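PDB 5YVD: Nsp15 from Middle East respiratory syndrome-related coronavirus, which acts as a coronavirus endoribonuclease of the EndoU clan, which probably cleaves RNA at uridylates and is assembled here from six copies of the chain. Local coordinates for residues Y227-V232 with M301-Q306; E3-N8 with I53-Y58. All blocks are in the same frame, centred on the assembly; numbering follows the deposited sequence.

Contact 1: residues Y227-V232 with M301-Q306; sequences YAFEHV and MILKSQ
Y227 lays its ring along L303 at the C-terminal end of helix 296-304, the two side chains running past one another head to tail. CD1 of Y227 lies 3.9 Å from CB of L303, and CE1 of Y227 is 3.6 Å from the backbone O of L303, which it meets obliquely. The ring reaches there because CG stands anti to the carbonyl carbon (chi1 -62°), on the side of the backbone N. Deeper in, the end of L303 turns to F229: CD1 of L303, 4.0 Å from CE2 of F229, meets the rim of that ring close to its plane. L303 and F229 are the buried pair, and a branched leucine suits a place between two aromatics; F338 also closes on L303, and L296, V300 and I219 on F229. The outer half is looser. There the extended chain of K304 crosses the tyrosine at about a right angle, its CG 3.8 Å from OH of Y227, while its ammonium leaves to bond the carbonyl of Y222. A water hydrogen-bonds to O of Q306 and makes weak bonds to OH of Y227 and O of L303. Within the EndoU domain, apolar contacts thus join the turn leading into helix 229-234, and its first residue F229, to the end of helix 296-304; the Y227 ring serves L303 while its OH end meets K304 and a water link too weak to add much.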
loop_
_atom_site.group_PDB
_atom_site.type_symbol
_atom_site.label_atom_id
_atom_site.label_comp_id
_atom_site.label_asym_id
_atom_site.label_seq_id
_atom_site.Cartn_x
_atom_site.Cartn_y
_atom_site.Cartn_z
ATOM N N TYR A 227 -35.363 42.688 2.129
ATOM C CA TYR A 227 -34.353 41.843 1.507
ATOM C C TYR A 227 -33.995 40.569 2.289
ATOM O O TYR A 227 -32.981 39.901 2.005
ATOM C CB TYR A 227 -33.110 42.698 1.233
ATOM C CG TYR A 227 -33.408 43.812 0.271
ATOM C CD1 TYR A 227 -33.473 43.576 -1.087
ATOM C CD2 TYR A 227 -33.710 45.097 0.729
ATOM C CE1 TYR A 227 -33.790 44.594 -1.979
ATOM C CE2 TYR A 227 -34.018 46.128 -0.153
ATOM C CZ TYR A 227 -34.054 45.868 -1.507
ATOM O OH TYR A 227 -34.347 46.870 -2.392
ATOM N N ALA A 228 -34.825 40.227 3.265
ATOM C CA ALA A 228 -34.694 38.973 3.998
ATOM C C ALA A 228 -33.308 38.671 4.558
ATOM O O ALA A 228 -32.925 37.506 4.655
ATOM C CB ALA A 228 -35.136 37.826 3.103
ATOM N N PHE A 229 -32.556 39.690 4.956
ATOM C CA PHE A 229 -31.192 39.459 5.443
ATOM C C PHE A 229 -31.142 38.445 6.578
ATOM O O PHE A 229 -30.162 37.718 6.730
ATOM C CB PHE A 229 -30.519 40.770 5.863
ATOM C CG PHE A 229 -29.492 41.233 4.893
ATOM C CD1 PHE A 229 -28.208 41.551 5.311
ATOM C CD2 PHE A 229 -29.790 41.288 3.530
ATOM C CE1 PHE A 229 -27.243 41.936 4.388
ATOM C CE2 PHE A 229 -28.825 41.666 2.604
ATOM C CZ PHE A 229 -27.551 41.991 3.036
ATOM N N GLU A 230 -32.199 38.413 7.378
ATOM C CA GLU A 230 -32.296 37.492 8.499
ATOM C C GLU A 230 -32.098 36.079 7.956
ATOM O O GLU A 230 -31.193 35.354 8.390
ATOM C CB GLU A 230 -33.666 37.666 9.195
ATOM C CG GLU A 230 -33.684 37.870 10.713
ATOM C CD GLU A 230 -32.639 38.839 11.230
ATOM O OE1 GLU A 230 -33.001 39.989 11.535
ATOM O OE2 GLU A 230 -31.459 38.427 11.348
ATOM N N HIS A 231 -32.903 35.727 6.959
ATOM C CA HIS A 231 -32.821 34.405 6.315
ATOM C C HIS A 231 -31.527 34.238 5.504
ATOM O O HIS A 231 -30.758 33.298 5.727
ATOM C CB HIS A 231 -34.034 34.187 5.392
ATOM C CG HIS A 231 -34.157 32.793 4.862
ATOM N ND1 HIS A 231 -34.814 31.790 5.543
ATOM C CD2 HIS A 231 -33.717 32.236 3.715
ATOM C CE1 HIS A 231 -34.773 30.673 4.839
ATOM N NE2 HIS A 231 -34.116 30.919 3.723
ATOM N N VAL A 232 -31.275 35.175 4.603
ATOM C CA VAL A 232 -30.264 34.979 3.581
ATOM C C VAL A 232 -28.847 35.096 4.154
ATOM O O VAL A 232 -28.001 34.229 3.944
ATOM C CB VAL A 232 -30.474 35.969 2.402
ATOM C CG1 VAL A 232 -29.374 35.812 1.378
ATOM C CG2 VAL A 232 -31.812 35.740 1.722
ATOM N N MET A 301 -25.694 45.497 -3.427
ATOM C CA MET A 301 -25.933 46.173 -4.686
ATOM C C MET A 301 -26.778 45.292 -5.607
ATOM O O MET A 301 -27.746 45.752 -6.196
ATOM C CB MET A 301 -24.586 46.517 -5.309
ATOM C CG MET A 301 -24.592 47.502 -6.442
ATOM S SD MET A 301 -22.881 48.061 -6.678
ATOM C CE MET A 301 -22.082 46.628 -7.425
ATOM N N ILE A 302 -26.427 44.019 -5.699
ATOM C CA ILE A 302 -27.115 43.109 -6.594
ATOM C C ILE A 302 -28.586 42.966 -6.238
ATOM O O ILE A 302 -29.456 42.959 -7.117
ATOM C CB ILE A 302 -26.478 41.714 -6.531
ATOM C CG1 ILE A 302 -25.151 41.746 -7.265
ATOM C CG2 ILE A 302 -27.411 40.631 -7.108
ATOM C CD1 ILE A 302 -24.315 40.516 -7.035
ATOM N N LEU A 303 -28.862 42.810 -4.949
ATOM C CA LEU A 303 -30.233 42.652 -4.505
ATOM C C LEU A 303 -31.092 43.869 -4.789
ATOM O O LEU A 303 -32.266 43.733 -5.131
ATOM C CB LEU A 303 -30.256 42.397 -3.011
ATOM C CG LEU A 303 -29.822 41.018 -2.594
ATOM C CD1 LEU A 303 -30.010 40.933 -1.100
ATOM C CD2 LEU A 303 -30.607 39.941 -3.325
ATOM N N LYS A 304 -30.512 45.053 -4.612
ATOM C CA LYS A 304 -31.235 46.290 -4.795
ATOM C C LYS A 304 -31.421 46.609 -6.263
ATOM O O LYS A 304 -32.095 47.570 -6.596
ATOM C CB LYS A 304 -30.511 47.426 -4.076
ATOM C CG LYS A 304 -30.628 47.334 -2.560
ATOM C CD LYS A 304 -30.132 48.611 -1.896
ATOM C CE LYS A 304 -30.536 48.690 -0.429
ATOM N NZ LYS A 304 -29.830 49.811 0.253
ATOM N N SER A 305 -30.825 45.802 -7.136
ATOM C CA SER A 305 -31.000 45.931 -8.591
ATOM C C SER A 305 -32.182 45.144 -9.115
ATOM O O SER A 305 -32.464 45.181 -10.299
ATOM C CB SER A 305 -29.756 45.419 -9.330
ATOM O OG SER A 305 -28.598 46.076 -8.858
ATOM N N GLN A 306 -32.875 44.428 -8.244
ATOM C CA GLN A 306 -33.775 43.382 -8.704
ATOM C C GLN A 306 -35.241 43.711 -8.459
ATOM O O GLN A 306 -35.587 44.414 -7.509
ATOM C CB GLN A 306 -33.425 42.055 -8.025
ATOM C CG GLN A 306 -33.189 40.919 -9.011
ATOM C CD GLN A 306 -31.906 41.093 -9.793
ATOM O OE1 GLN A 306 -30.894 41.534 -9.244
ATOM N NE2 GLN A 306 -31.938 40.747 -11.083
HETATM O O HOH W 1 -34.846 45.840 -5.646
#

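Contact 2: residues E3-N8 with I53-Y58; sequences ENIAFN and IAFELY
I5 of helix 2-12 packs against F55 and E56 of helix 51-59, a helix-helix contact within the N-terminal oligomerisation domain; the two short segments run at 40° to each other, their axes 10.3 Å apart. CB of the isoleucine points toward the other helix and, being the branch point, sends out two arms. CG2, set anti to the backbone N, goes to the phenylalanine and lies 3.7 Å from CE2 of F55, approaching its ring obliquely. CG1 stands anti to the carbonyl carbon (chi1 -73°) and carries CD1 out to the glutamate, where CD1 of I5 comes to 3.6 Å from CG of E56; the two side chains meet at about a right angle. CD1 of I5 also touches OE1 of E56, at 3.7 Å, while OE2 forms a salt bridge with K60, so the glutamate serves both an apolar and a charged neighbour. F55 also reaches the first helix's backbone: A6, small enough to admit a ring, presents CA at the edge of F55, near its plane. M42 of strand 38-44 touches both A6 and F55. Nearby, E3 bonds L2 of a second subunit and Y58 bonds E263 of a third, placing this helix pair beside the hexamer's interfaces. One turn on from N4, ND2 of N8 bonds O of N4 at 2.8 Å, from the face of that carbonyl's plane opposite to the one used by N of N8.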
loop_
_atom_site.group_PDB
_atom_site.type_symbol
_atom_site.label_atom_id
_atom_site.label_comp_id
_atom_site.label_asym_id
_atom_site.label_seq_id
_atom_site.Cartn_x
_atom_site.Cartn_y
_atom_site.Cartn_z
ATOM N N GLU A 3 17.511 11.987 -6.040
ATOM C CA GLU A 3 18.356 12.375 -4.887
ATOM C C GLU A 3 18.897 13.780 -4.989
ATOM O O GLU A 3 19.216 14.400 -3.975
ATOM C CB GLU A 3 19.473 11.394 -4.533
ATOM C CG GLU A 3 19.821 10.315 -5.519
ATOM C CD GLU A 3 18.788 9.227 -5.556
ATOM O OE1 GLU A 3 18.654 8.515 -4.533
ATOM O OE2 GLU A 3 18.125 9.106 -6.618
ATOM N N ASN A 4 18.952 14.300 -6.203
ATOM C CA ASN A 4 19.384 15.669 -6.431
ATOM C C ASN A 4 18.285 16.651 -6.045
ATOM O O ASN A 4 18.531 17.734 -5.492
ATOM C CB ASN A 4 19.786 15.875 -7.888
ATOM C CG ASN A 4 20.034 17.313 -8.205
ATOM O OD1 ASN A 4 19.305 17.913 -8.979
ATOM N ND2 ASN A 4 21.032 17.894 -7.564
ATOM N N ILE A 5 17.063 16.252 -6.327
ATOM C CA ILE A 5 15.914 17.034 -5.936
ATOM C C ILE A 5 15.842 17.102 -4.423
ATOM O O ILE A 5 15.661 18.170 -3.853
ATOM C CB ILE A 5 14.650 16.413 -6.529
ATOM C CG1 ILE A 5 14.638 16.694 -8.021
ATOM C CG2 ILE A 5 13.406 16.956 -5.851
ATOM C CD1 ILE A 5 13.905 15.662 -8.825
ATOM N N ALA A 6 16.008 15.954 -3.776
ATOM C CA ALA A 6 16.089 15.908 -2.322
ATOM C C ALA A 6 17.148 16.860 -1.787
ATOM O O ALA A 6 16.979 17.455 -0.734
ATOM C CB ALA A 6 16.389 14.491 -1.866
ATOM N N PHE A 7 18.244 16.997 -2.516
ATOM C CA PHE A 7 19.350 17.819 -2.051
ATOM C C PHE A 7 18.975 19.290 -2.117
ATOM O O PHE A 7 19.158 20.028 -1.163
ATOM C CB PHE A 7 20.596 17.517 -2.883
ATOM C CG PHE A 7 21.814 18.315 -2.489
ATOM C CD1 PHE A 7 22.717 17.809 -1.558
ATOM C CD2 PHE A 7 22.076 19.554 -3.093
ATOM C CE1 PHE A 7 23.842 18.543 -1.199
ATOM C CE2 PHE A 7 23.196 20.276 -2.753
ATOM C CZ PHE A 7 24.083 19.776 -1.798
ATOM N N ASN A 8 18.415 19.702 -3.243
ATOM C CA ASN A 8 17.915 21.070 -3.389
ATOM C C ASN A 8 16.878 21.405 -2.291
ATOM O O ASN A 8 16.957 22.454 -1.639
ATOM C CB ASN A 8 17.296 21.271 -4.785
ATOM C CG ASN A 8 18.331 21.430 -5.876
ATOM O OD1 ASN A 8 18.462 22.498 -6.460
ATOM N ND2 ASN A 8 19.058 20.362 -6.176
ATOM N N ILE A 53 7.235 11.483 -8.027
ATOM C CA ILE A 53 6.945 12.504 -9.017
ATOM C C ILE A 53 6.230 13.665 -8.353
ATOM O O ILE A 53 6.536 14.844 -8.623
ATOM C CB ILE A 53 6.042 11.946 -10.137
ATOM C CG1 ILE A 53 6.734 10.801 -10.856
ATOM C CG2 ILE A 53 5.717 13.019 -11.170
ATOM C CD1 ILE A 53 7.833 11.236 -11.795
ATOM N N ALA A 54 5.277 13.322 -7.487
ATOM C CA ALA A 54 4.512 14.309 -6.760
ATOM C C ALA A 54 5.457 15.176 -5.946
ATOM O O ALA A 54 5.304 16.384 -5.862
ATOM C CB ALA A 54 3.515 13.632 -5.859
ATOM N N PHE A 55 6.456 14.536 -5.373
ATOM C CA PHE A 55 7.510 15.208 -4.632
ATOM C C PHE A 55 8.328 16.132 -5.499
ATOM O O PHE A 55 8.786 17.173 -5.017
ATOM C CB PHE A 55 8.426 14.138 -4.020
ATOM C CG PHE A 55 9.692 14.671 -3.401
ATOM C CD1 PHE A 55 9.647 15.601 -2.372
ATOM C CD2 PHE A 55 10.923 14.190 -3.806
ATOM C CE1 PHE A 55 10.813 16.051 -1.786
ATOM C CE2 PHE A 55 12.084 14.650 -3.241
ATOM C CZ PHE A 55 12.028 15.578 -2.229
ATOM N N GLU A 56 8.559 15.743 -6.755
ATOM C CA GLU A 56 9.376 16.557 -7.676
ATOM C C GLU A 56 8.597 17.823 -8.075
ATOM O O GLU A 56 9.125 18.927 -8.073
ATOM C CB GLU A 56 9.801 15.728 -8.906
ATOM C CG GLU A 56 10.588 16.487 -9.974
ATOM C CD GLU A 56 10.979 15.648 -11.196
ATOM O OE1 GLU A 56 11.209 14.430 -11.033
ATOM O OE2 GLU A 56 11.078 16.210 -12.325
ATOM N N LEU A 57 7.318 17.655 -8.378
ATOM C CA LEU A 57 6.495 18.772 -8.781
ATOM C C LEU A 57 6.334 19.738 -7.640
ATOM O O LEU A 57 6.393 20.951 -7.822
ATOM C CB LEU A 57 5.143 18.275 -9.212
ATOM C CG LEU A 57 5.135 17.458 -10.500
ATOM C CD1 LEU A 57 3.730 17.036 -10.896
ATOM C CD2 LEU A 57 5.799 18.243 -11.620
ATOM N N TYR A 58 6.122 19.185 -6.453
ATOM C CA TYR A 58 6.245 19.965 -5.233
ATOM C C TYR A 58 7.543 20.779 -5.184
ATOM O O TYR A 58 7.507 21.992 -5.021
ATOM C CB TYR A 58 6.167 19.066 -4.015
ATOM C CG TYR A 58 6.367 19.819 -2.740
ATOM C CD1 TYR A 58 7.468 19.565 -1.910
ATOM C CD2 TYR A 58 5.480 20.805 -2.371
ATOM C CE1 TYR A 58 7.661 20.273 -0.748
ATOM C CE2 TYR A 58 5.664 21.520 -1.213
ATOM C CZ TYR A 58 6.747 21.253 -0.414
ATOM O OH TYR A 58 6.875 21.975 0.732
#

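Contacts 1 and 2 lie on opposite sides of the chain's centre, their centres about 50 Å apart, and share no helix or strand. Contact 2 pairs two helices, while contact 1 sets a helix and the turn before it against a helix end; both use aliphatic and aromatic side chains, with a charged residue lending its methylenes. Contact 2 is buried, and residues beside its packed core bond to two other subunits, as befits the oligomerisation domain. Contact 1 is only partly buried: it belongs to the endoribonuclease domain, no other chain of the assembly touches its segments, and a weakly held water bridges its outer side. In both, the charged group finds its polar partner outside the paired segments.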